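Local coordinates for formyltransferase (PDB 4NV1), which belongs to the formyltransferase family, joins a Rossmann-like domain to a C-terminal dimerization domain, and holds dTDP-4-amino-4,6-dideoxyglucose in its pocket, at residues D18-I23 against V31-S36; S73-Q78 against K156-L161. One frame throughout, in Å; residues are numbered along the deposited sequence.

Contact 1 of 2, residues D18-I23 against V31-S36; sequences DFKNII and VDYFCS
Lys20 and Ile23 of helix 13-24 pack on Tyr33 and Val31 of strand 29-35, a largely apolar helix-on-strand contact in the beta-alpha-beta unit formed with strand 4-9. The segment axes approach to 11.1 Å and run almost exactly antiparallel (175°), as expected where a crossover helix returns over the parallel part of the mixed sheet of a Rossmann-like domain. Tyr33 takes the largest share of the contact, 89 of the 217 Å² buried. With CG opposite its carbonyl carbon (chi1 -65°), the ring reaches up to the helix, and its OH comes to rest 3.3 Å from Lys20 CA, against the helix backbone. Lys20 bends sharply at chi2 (-90°), which folds its chain down over one side of the phenol: CD lies 3.7 Å from Tyr33 CE1, and NZ sits obliquely to the ring, 3.5 Å from Tyr33 CD1. Phe19 CB approaches the ring edge at 4.5 Å from Tyr33 CE2, and Ile23 CD1 stands 3.9 Å from Tyr33 OH. Nearer the start of the strand, Ile23 CG2 meets Val31 CG1 at 4.0 Å, while Val31 CG2 lies over the rim of one face of the Tyr33 ring. Val8 of strand 4-9 touches Phe19, Val31 and Tyr33 from the sheet. No hydrogen bond joins the two segments, so between them the contact rests on van der Waals packing, while the lysine charge is answered by a salt bridge with Glu51.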
ATOM      1  N   ASP A  18      18.190  13.783  20.052  1.00 34.36           N
ATOM      2  CA  ASP A  18      18.416  12.833  21.176  1.00 33.60           C
ATOM      3  C   ASP A  18      19.771  12.976  21.885  1.00 34.25           C
ATOM      4  O   ASP A  18      19.851  13.102  23.124  1.00 29.92           O
ATOM      5  CB  ASP A  18      18.160  11.407  20.719  1.00 33.60           C
ATOM      6  CG  ASP A  18      16.660  11.114  20.543  1.00 39.90           C
ATOM      7  OD1 ASP A  18      15.833  11.866  21.101  1.00 47.89           O
ATOM      8  OD2 ASP A  18      16.274  10.139  19.855  1.00 41.31           O
ATOM      9  N   PHE A  19      20.809  13.043  21.064  1.00 33.35           N
ATOM     10  CA  PHE A  19      22.133  13.294  21.548  1.00 33.89           C
ATOM     11  C   PHE A  19      22.252  14.533  22.410  1.00 37.11           C
ATOM     12  O   PHE A  19      22.787  14.471  23.538  1.00 34.52           O
ATOM     13  CB  PHE A  19      23.105  13.342  20.376  1.00 40.88           C
ATOM     14  CG  PHE A  19      23.542  11.990  19.930  1.00 41.05           C
ATOM     15  CD1 PHE A  19      22.609  10.932  19.844  1.00 46.97           C
ATOM     16  CD2 PHE A  19      24.884  11.739  19.695  1.00 41.39           C
ATOM     17  CE1 PHE A  19      22.986   9.660  19.436  1.00 45.52           C
ATOM     18  CE2 PHE A  19      25.264  10.483  19.256  1.00 47.26           C
ATOM     19  CZ  PHE A  19      24.328   9.445  19.144  1.00 51.57           C
ATOM     20  N   LYS A  20      21.730  15.654  21.907  1.00 42.30           N
ATOM     21  CA  LYS A  20      21.782  16.930  22.641  1.00 40.50           C
ATOM     22  C   LYS A  20      21.270  16.707  24.044  1.00 40.83           C
ATOM     23  O   LYS A  20      21.789  17.192  25.055  1.00 42.38           O
ATOM     24  CB  LYS A  20      20.855  17.969  21.996  1.00 45.82           C
ATOM     25  CG  LYS A  20      21.425  18.738  20.827  1.00 45.66           C
ATOM     26  CD  LYS A  20      22.141  20.014  21.250  1.00 47.72           C
ATOM     27  CE  LYS A  20      22.176  20.915  20.019  1.00 46.02           C
ATOM     28  NZ  LYS A  20      23.336  21.828  19.883  1.00 49.25           N
ATOM     29  N   ASN A  21      20.155  16.001  24.032  1.00 42.13           N
ATOM     30  CA  ASN A  21      19.477  15.599  25.236  1.00 43.40           C
ATOM     31  C   ASN A  21      20.299  14.764  26.202  1.00 40.35           C
ATOM     32  O   ASN A  21      20.487  15.099  27.374  1.00 36.43           O
ATOM     33  CB  ASN A  21      18.294  14.755  24.816  1.00 50.76           C
ATOM     34  CG  ASN A  21      17.086  15.164  25.557  1.00 55.75           C
ATOM     35  OD1 ASN A  21      16.947  14.835  26.731  1.00 59.15           O
ATOM     36  ND2 ASN A  21      16.269  15.987  24.914  1.00 54.74           N
ATOM     37  N   ILE A  22      20.756  13.629  25.695  1.00 34.16           N
ATOM     38  CA  ILE A  22      21.632  12.769  26.495  1.00 32.11           C
ATOM     39  C   ILE A  22      22.934  13.486  26.864  1.00 27.57           C
ATOM     40  O   ILE A  22      23.285  13.516  28.034  1.00 31.82           O
ATOM     41  CB  ILE A  22      21.925  11.484  25.715  1.00 32.34           C
ATOM     42  CG1 ILE A  22      20.619  10.695  25.612  1.00 29.77           C
ATOM     43  CG2 ILE A  22      23.077  10.694  26.345  1.00 30.01           C
ATOM     44  CD1 ILE A  22      20.572   9.939  24.328  1.00 34.44           C
ATOM     45  N   ILE A  23      23.657  14.031  25.894  1.00 30.18           N
ATOM     46  CA  ILE A  23      24.962  14.614  26.163  1.00 29.90           C
ATOM     47  C   ILE A  23      24.915  15.893  26.987  1.00 33.97           C
ATOM     48  O   ILE A  23      25.677  16.010  27.950  1.00 34.87           O
ATOM     49  CB  ILE A  23      25.778  14.859  24.906  1.00 32.52           C
ATOM     50  CG1 ILE A  23      26.032  13.552  24.181  1.00 33.97           C
ATOM     51  CG2 ILE A  23      27.169  15.394  25.221  1.00 32.42           C
ATOM     52  CD1 ILE A  23      26.390  13.792  22.729  1.00 33.58           C
ATOM     53  N   VAL A  31      30.710  20.062  23.791  1.00 32.16           N
ATOM     54  CA  VAL A  31      30.477  19.340  22.544  1.00 33.45           C
ATOM     55  C   VAL A  31      30.162  20.301  21.395  1.00 31.58           C
ATOM     56  O   VAL A  31      29.246  21.085  21.567  1.00 32.83           O
ATOM     57  CB  VAL A  31      29.346  18.295  22.743  1.00 32.82           C
ATOM     58  CG1 VAL A  31      28.139  18.861  23.468  1.00 42.89           C
ATOM     59  CG2 VAL A  31      28.842  17.799  21.418  1.00 33.38           C
ATOM     60  N   ASP A  32      30.866  20.214  20.264  1.00 29.50           N
ATOM     61  CA  ASP A  32      30.432  20.815  19.002  1.00 34.87           C
ATOM     62  C   ASP A  32      29.774  19.818  18.062  1.00 36.41           C
ATOM     63  O   ASP A  32      30.237  18.697  17.922  1.00 34.45           O
ATOM     64  CB  ASP A  32      31.623  21.429  18.259  1.00 33.87           C
ATOM     65  CG  ASP A  32      32.397  22.399  19.133  1.00 32.69           C
ATOM     66  OD1 ASP A  32      31.721  23.037  19.949  1.00 40.98           O
ATOM     67  OD2 ASP A  32      33.646  22.454  19.098  1.00 33.59           O
ATOM     68  N   TYR A  33      28.734  20.255  17.357  1.00 36.26           N
ATOM     69  CA  TYR A  33      27.986  19.414  16.444  1.00 30.83           C
ATOM     70  C   TYR A  33      28.182  19.886  15.023  1.00 36.54           C
ATOM     71  O   TYR A  33      27.998  21.072  14.709  1.00 40.51           O
ATOM     72  CB  TYR A  33      26.494  19.477  16.778  1.00 28.23           C
ATOM     73  CG  TYR A  33      26.096  18.913  18.100  1.00 32.27           C
ATOM     74  CD1 TYR A  33      26.001  19.719  19.211  1.00 33.93           C
ATOM     75  CD2 TYR A  33      25.780  17.551  18.253  1.00 30.85           C
ATOM     76  CE1 TYR A  33      25.633  19.223  20.450  1.00 34.70           C
ATOM     77  CE2 TYR A  33      25.393  17.064  19.496  1.00 31.65           C
ATOM     78  CZ  TYR A  33      25.335  17.882  20.604  1.00 36.55           C
ATOM     79  OH  TYR A  33      24.995  17.386  21.871  1.00 36.19           O
ATOM     80  N   PHE A  34      28.489  18.953  14.140  1.00 36.03           N
ATOM     81  CA  PHE A  34      28.587  19.209  12.721  1.00 34.34           C
ATOM     82  C   PHE A  34      27.642  18.310  11.944  1.00 40.10           C
ATOM     83  O   PHE A  34      27.277  17.197  12.339  1.00 34.79           O
ATOM     84  CB  PHE A  34      29.984  18.904  12.215  1.00 38.26           C
ATOM     85  CG  PHE A  34      31.066  19.611  12.971  1.00 42.85           C
ATOM     86  CD1 PHE A  34      31.702  18.997  14.046  1.00 41.15           C
ATOM     87  CD2 PHE A  34      31.485  20.891  12.585  1.00 43.30           C
ATOM     88  CE1 PHE A  34      32.733  19.637  14.744  1.00 38.25           C
ATOM     89  CE2 PHE A  34      32.535  21.521  13.266  1.00 43.59           C
ATOM     90  CZ  PHE A  34      33.158  20.885  14.351  1.00 41.43           C
ATOM     91  N   CYS A  35      27.316  18.810  10.769  1.00 46.12           N
ATOM     92  CA  CYS A  35      26.475  18.136   9.805  1.00 43.51           C
ATOM     93  C   CYS A  35      27.110  18.322   8.441  1.00 43.19           C
ATOM     94  O   CYS A  35      28.236  18.798   8.329  1.00 31.74           O
ATOM     95  CB  CYS A  35      25.100  18.771   9.853  1.00 48.24           C
ATOM     96  SG  CYS A  35      25.039  20.437   9.162  1.00 41.32           S
ATOM     97  N   SER A  36      26.421  17.908   7.390  1.00 47.89           N
ATOM     98  CA  SER A  36      27.013  17.996   6.066  1.00 45.66           C
ATOM     99  C   SER A  36      26.393  19.175   5.296  1.00 44.96           C
ATOM    100  O   SER A  36      25.403  19.802   5.728  1.00 43.00           O
ATOM    101  CB  SER A  36      26.887  16.663   5.320  1.00 47.90           C
ATOM    102  OG  SER A  36      26.646  16.866   3.938  1.00 46.92           O
TER

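Contact 2 of 2, residues S73-Q78 against K156-L161. With 0FX (dTDP-4-amino-4,6-dideoxyglucose), chain I.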
ATOM      1  N   SER A  73      30.047   9.700  15.191  1.00 23.94           N
ATOM      2  CA  SER A  73      29.262   9.695  13.947  1.00 25.59           C
ATOM      3  C   SER A  73      27.938   8.984  14.183  1.00 24.11           C
ATOM      4  O   SER A  73      27.867   7.845  14.687  1.00 27.60           O
ATOM      5  CB  SER A  73      30.026   9.025  12.794  1.00 23.91           C
ATOM      6  OG  SER A  73      29.211   9.036  11.631  1.00 27.78           O
ATOM      7  N   CYS A  74      26.839   9.647  13.871  1.00 25.06           N
ATOM      8  CA  CYS A  74      25.571   8.921  13.937  1.00 27.36           C
ATOM      9  C   CYS A  74      24.655   9.417  12.846  1.00 26.70           C
ATOM     10  O   CYS A  74      24.182  10.560  12.909  1.00 28.02           O
ATOM     11  CB  CYS A  74      24.937   9.069  15.321  1.00 33.21           C
ATOM     12  SG  CYS A  74      23.448   8.044  15.532  1.00 33.30           S
ATOM     13  N   HIS A  75      24.505   8.584  11.827  1.00 27.79           N
ATOM     14  CA  HIS A  75      23.575   8.838  10.711  1.00 32.10           C
ATOM     15  C   HIS A  75      24.093  10.071   9.954  1.00 30.19           C
ATOM     16  O   HIS A  75      23.474  11.097   9.928  1.00 32.20           O
ATOM     17  CB  HIS A  75      22.158   9.054  11.199  1.00 29.93           C
ATOM     18  CG  HIS A  75      21.444   7.783  11.531  1.00 38.12           C
ATOM     19  ND1 HIS A  75      20.656   7.117  10.614  1.00 41.04           N
ATOM     20  CD2 HIS A  75      21.377   7.071  12.678  1.00 31.20           C
ATOM     21  CE1 HIS A  75      20.109   6.069  11.189  1.00 36.37           C
ATOM     22  NE2 HIS A  75      20.511   6.033  12.447  1.00 41.07           N
ATOM     23  N   SER A  76      25.291   9.933   9.434  1.00 37.32           N
ATOM     24  CA  SER A  76      26.126  11.046   9.079  1.00 45.42           C
ATOM     25  C   SER A  76      26.212  10.718   7.630  1.00 44.04           C
ATOM     26  O   SER A  76      26.620   9.582   7.348  1.00 34.57           O
ATOM     27  CB  SER A  76      27.543  10.865   9.643  1.00 40.81           C
ATOM     28  OG  SER A  76      28.547  11.513   8.859  1.00 34.86           O
ATOM     29  N   LYS A  77      25.967  11.695   6.755  1.00 41.76           N
ATOM     30  CA  LYS A  77      26.232  11.465   5.322  1.00 43.85           C
ATOM     31  C   LYS A  77      27.689  11.129   4.965  1.00 43.52           C
ATOM     32  O   LYS A  77      27.951  10.609   3.875  1.00 43.62           O
ATOM     33  CB  LYS A  77      25.742  12.648   4.470  1.00 44.72           C
ATOM     34  CG  LYS A  77      24.239  12.903   4.507  1.00 47.21           C
ATOM     35  CD  LYS A  77      23.892  14.229   3.826  1.00 47.35           C
ATOM     36  CE  LYS A  77      22.405  14.542   3.724  1.00 45.63           C
ATOM     37  NZ  LYS A  77      21.628  13.371   3.227  1.00 45.53           N
ATOM     38  N   GLN A  78      28.663  11.452   5.817  1.00 40.33           N
ATOM     39  CA  GLN A  78      30.084  11.393   5.392  1.00 40.73           C
ATOM     40  C   GLN A  78      30.966  10.451   6.202  1.00 40.96           C
ATOM     41  O   GLN A  78      30.727  10.270   7.394  1.00 37.20           O
ATOM     42  CB  GLN A  78      30.762  12.770   5.506  1.00 38.82           C
ATOM     43  CG  GLN A  78      29.849  13.975   5.342  1.00 37.44           C
ATOM     44  CD  GLN A  78      30.539  15.325   5.457  1.00 35.30           C
ATOM     45  OE1 GLN A  78      31.634  15.551   4.921  1.00 41.42           O
ATOM     46  NE2 GLN A  78      29.900  16.231   6.168  1.00 32.36           N
ATOM     47  N   LYS A 156      15.520   3.853  17.490  1.00 23.33           N
ATOM     48  CA  LYS A 156      15.293   3.825  18.913  1.00 27.29           C
ATOM     49  C   LYS A 156      16.237   2.910  19.708  1.00 25.34           C
ATOM     50  O   LYS A 156      16.649   3.217  20.833  1.00 26.41           O
ATOM     51  CB  LYS A 156      13.877   3.307  19.089  1.00 31.47           C
ATOM     52  CG  LYS A 156      13.326   3.398  20.490  1.00 38.68           C
ATOM     53  CD  LYS A 156      11.817   3.609  20.435  1.00 44.82           C
ATOM     54  CE  LYS A 156      11.441   4.775  19.511  1.00 50.78           C
ATOM     55  NZ  LYS A 156      10.385   4.441  18.498  1.00 53.65           N
ATOM     56  N   LYS A 157      16.626   1.779  19.137  1.00 27.27           N
ATOM     57  CA  LYS A 157      17.561   0.901  19.858  1.00 24.25           C
ATOM     58  C   LYS A 157      18.927   1.612  19.940  1.00 21.17           C
ATOM     59  O   LYS A 157      19.579   1.671  20.974  1.00 25.18           O
ATOM     60  CB  LYS A 157      17.643  -0.437  19.124  1.00 27.84           C
ATOM     61  CG  LYS A 157      18.622  -1.429  19.749  1.00 27.24           C
ATOM     62  CD  LYS A 157      18.189  -1.787  21.169  1.00 26.84           C
ATOM     63  CE  LYS A 157      16.912  -2.584  21.197  1.00 35.40           C
ATOM     64  NZ  LYS A 157      16.401  -2.533  22.586  1.00 36.88           N
ATOM     65  N   GLU A 158      19.320   2.228  18.844  1.00 20.80           N
ATOM     66  CA  GLU A 158      20.524   3.027  18.754  1.00 22.36           C
ATOM     67  C   GLU A 158      20.625   3.988  19.882  1.00 26.07           C
ATOM     68  O   GLU A 158      21.639   3.959  20.525  1.00 21.84           O
ATOM     69  CB  GLU A 158      20.610   3.866  17.505  1.00 24.65           C
ATOM     70  CG  GLU A 158      21.071   3.155  16.241  1.00 23.69           C
ATOM     71  CD  GLU A 158      21.014   4.102  15.048  1.00 30.72           C
ATOM     72  OE1 GLU A 158      19.866   4.459  14.676  1.00 35.11           O
ATOM     73  OE2 GLU A 158      22.072   4.480  14.467  1.00 34.03           O
ATOM     74  N   VAL A 159      19.602   4.827  20.073  1.00 27.98           N
ATOM     75  CA  VAL A 159      19.560   5.817  21.151  1.00 27.84           C
ATOM     76  C   VAL A 159      19.518   5.246  22.578  1.00 24.65           C
ATOM     77  O   VAL A 159      20.210   5.718  23.501  1.00 23.87           O
ATOM     78  CB  VAL A 159      18.403   6.786  20.897  1.00 29.24           C
ATOM     79  CG1 VAL A 159      18.248   7.695  22.081  1.00 31.98           C
ATOM     80  CG2 VAL A 159      18.712   7.611  19.651  1.00 30.97           C
ATOM     81  N   GLU A 160      18.784   4.157  22.745  1.00 23.51           N
ATOM     82  CA  GLU A 160      18.834   3.399  23.986  1.00 24.24           C
ATOM     83  C   GLU A 160      20.196   2.757  24.290  1.00 23.60           C
ATOM     84  O   GLU A 160      20.696   2.821  25.418  1.00 22.10           O
ATOM     85  CB  GLU A 160      17.685   2.396  23.983  1.00 29.43           C
ATOM     86  CG  GLU A 160      17.750   1.463  25.166  1.00 34.75           C
ATOM     87  CD  GLU A 160      17.064   0.126  24.914  1.00 41.05           C
ATOM     88  OE1 GLU A 160      17.038  -0.639  25.897  1.00 41.33           O
ATOM     89  OE2 GLU A 160      16.602  -0.186  23.786  1.00 45.27           O
ATOM     90  N   LEU A 161      20.875   2.246  23.273  1.00 22.36           N
ATOM     91  CA  LEU A 161      22.203   1.679  23.490  1.00 22.29           C
ATOM     92  C   LEU A 161      23.239   2.773  23.778  1.00 24.39           C
ATOM     93  O   LEU A 161      24.078   2.649  24.637  1.00 21.20           O
ATOM     94  CB  LEU A 161      22.675   0.841  22.322  1.00 21.29           C
ATOM     95  CG  LEU A 161      21.869  -0.426  22.038  1.00 22.39           C
ATOM     96  CD1 LEU A 161      22.564  -1.154  20.924  1.00 22.33           C
ATOM     97  CD2 LEU A 161      21.807  -1.475  23.141  1.00 23.52           C
TER
HETATM   98  O4P 0FX I 301      20.045   7.091   7.737  1.00 41.81           O
HETATM   99  P2  0FX I 301      19.853   8.602   7.447  1.00 55.85           P
HETATM  100  O3P 0FX I 301      19.080   9.603   8.279  1.00 35.25           O
HETATM  101  O1G 0FX I 301      20.967   9.158   6.458  1.00 45.36           O
HETATM  102  C1G 0FX I 301      22.309   9.286   6.867  1.00 46.91           C
HETATM  103  C2G 0FX I 301      22.938   9.734   5.558  1.00 49.22           C
HETATM  104  O2G 0FX I 301      22.124  10.700   4.884  1.00 44.56           O
HETATM  105  C3G 0FX I 301      23.161   8.566   4.618  1.00 48.44           C
HETATM  106  O3G 0FX I 301      23.933   9.161   3.552  1.00 50.82           O
HETATM  107  C4G 0FX I 301      23.874   7.441   5.394  1.00 52.10           C
HETATM  108  N4A 0FX I 301      24.225   6.308   4.551  1.00 54.40           N
HETATM  109  C5G 0FX I 301      23.069   6.951   6.604  1.00 45.83           C
HETATM  110  C6G 0FX I 301      23.826   5.883   7.385  1.00 43.95           C
HETATM  111  O5G 0FX I 301      22.841   8.085   7.442  1.00 45.95           O
HETATM  112  OPP 0FX I 301      18.761   9.033   6.368  1.00 45.11           O
HETATM  113  P   0FX I 301      18.332   8.526   4.932  1.00 43.28           P
HETATM  114  O1P 0FX I 301      19.261   8.880   3.788  1.00 34.81           O
HETATM  115  O2P 0FX I 301      16.908   9.010   5.170  1.00 46.85           O
HETATM  116  O5  0FX I 301      18.072   6.934   4.964  1.00 41.60           O
HETATM  117  C5  0FX I 301      17.157   6.436   5.948  1.00 30.75           C
HETATM  118  C4  0FX I 301      16.330   5.279   5.417  1.00 26.03           C
HETATM  119  O4  0FX I 301      15.355   5.774   4.516  1.00 25.34           O
HETATM  120  C3  0FX I 301      17.071   4.231   4.645  1.00 26.70           C
HETATM  121  O3  0FX I 301      17.496   3.132   5.466  1.00 26.12           O
HETATM  122  C2  0FX I 301      15.995   3.652   3.724  1.00 26.83           C
HETATM  123  C1  0FX I 301      15.092   4.861   3.475  1.00 25.44           C
HETATM  124  N11 0FX I 301      15.322   5.375   2.121  1.00 28.03           N
HETATM  125  C61 0FX I 301      16.241   6.344   1.920  1.00 30.21           C
HETATM  126  C51 0FX I 301      16.473   6.816   0.645  1.00 30.77           C
HETATM  127  C5A 0FX I 301      17.505   7.862   0.277  1.00 35.97           C
HETATM  128  C21 0FX I 301      14.602   4.875   1.096  1.00 28.21           C
HETATM  129  O21 0FX I 301      13.646   3.941   1.274  1.00 28.08           O
HETATM  130  N31 0FX I 301      14.741   5.331  -0.153  1.00 29.04           N
HETATM  131  C41 0FX I 301      15.672   6.292  -0.340  1.00 32.33           C
HETATM  132  O41 0FX I 301      15.924   6.771  -1.553  1.00 27.87           O
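His75 and Glu158 form a His-carboxylate hydrogen bond, made near the C-terminal end of strand 70-74, in the Rossmann-like sheet, and reaching helix 147-170. The contact is small, burying 102 Å² in all, but all three residues that touch are buried, and its histidine belongs to the pocket of dTDP-4-amino-4,6-dideoxyglucose. The backbone of His75 takes a left-handed conformation.

Followed outward, His75 CB first passes 3.9 Å from O5G of the ligand. CG stands opposite the carbonyl carbon (chi1 -79°), which sends the imidazole between ligand and helix. On the ligand side, ND1 is hydrogen-bonded to phosphate oxygen O4P at 2.9 Å; this oxygen lies at the ring edge, close to its plane. CE1, between the two nitrogens, comes within 3.6 Å of the same O4P. Beyond CE1, NE2 is bonded to Glu158 OE1 at 2.8 Å, nearly straight (165°), with OE1 in the imidazole plane and offering its syn lone pair. CD2 completes the circuit, 3.2 Å from Glu158 OE2. The carboxylate is turned 55° against the ring.

Edge bonds on two sides fix the rotation of the imidazole, and Glu158 probably acts as a second-shell residue, holding the orientation of a ligand-binding side chain. Pro95 touches both His75 and Glu158, and Ala119 of strand 117-123 lies against the glutamate. Farther along, Lys77 extends beside the ligand's sugar, with NZ hydrogen-bonded to O2G at 3.2 Å. Beside the His-Glu pair, Cys74 SG, anti to its own N, ends 4.0 Å from Glu158 OE2.

In the fold
The two contacts follow in series along the chain, with 18-23 and 31-36 complete before 73-78 begins, and their centres lie about 11 Å apart. Both reach the same mixed sheet: strand 4-9 separates strand 29-35 of contact 1 from strand 70-74 of contact 2. Their helices, 13-24 and 147-170, are neighbours, since Asp18 OD2 comes 3.5 Å from Val159 CG2 and the rings of Phe19 and Phe162 stack. A second junction lies near the strand ends, where Ser36 CB packs 3.2 Å from Gln78 NE2. Contact 1 thus belongs to the helix-sheet framework, whereas contact 2 reaches the ligand pocket beside it.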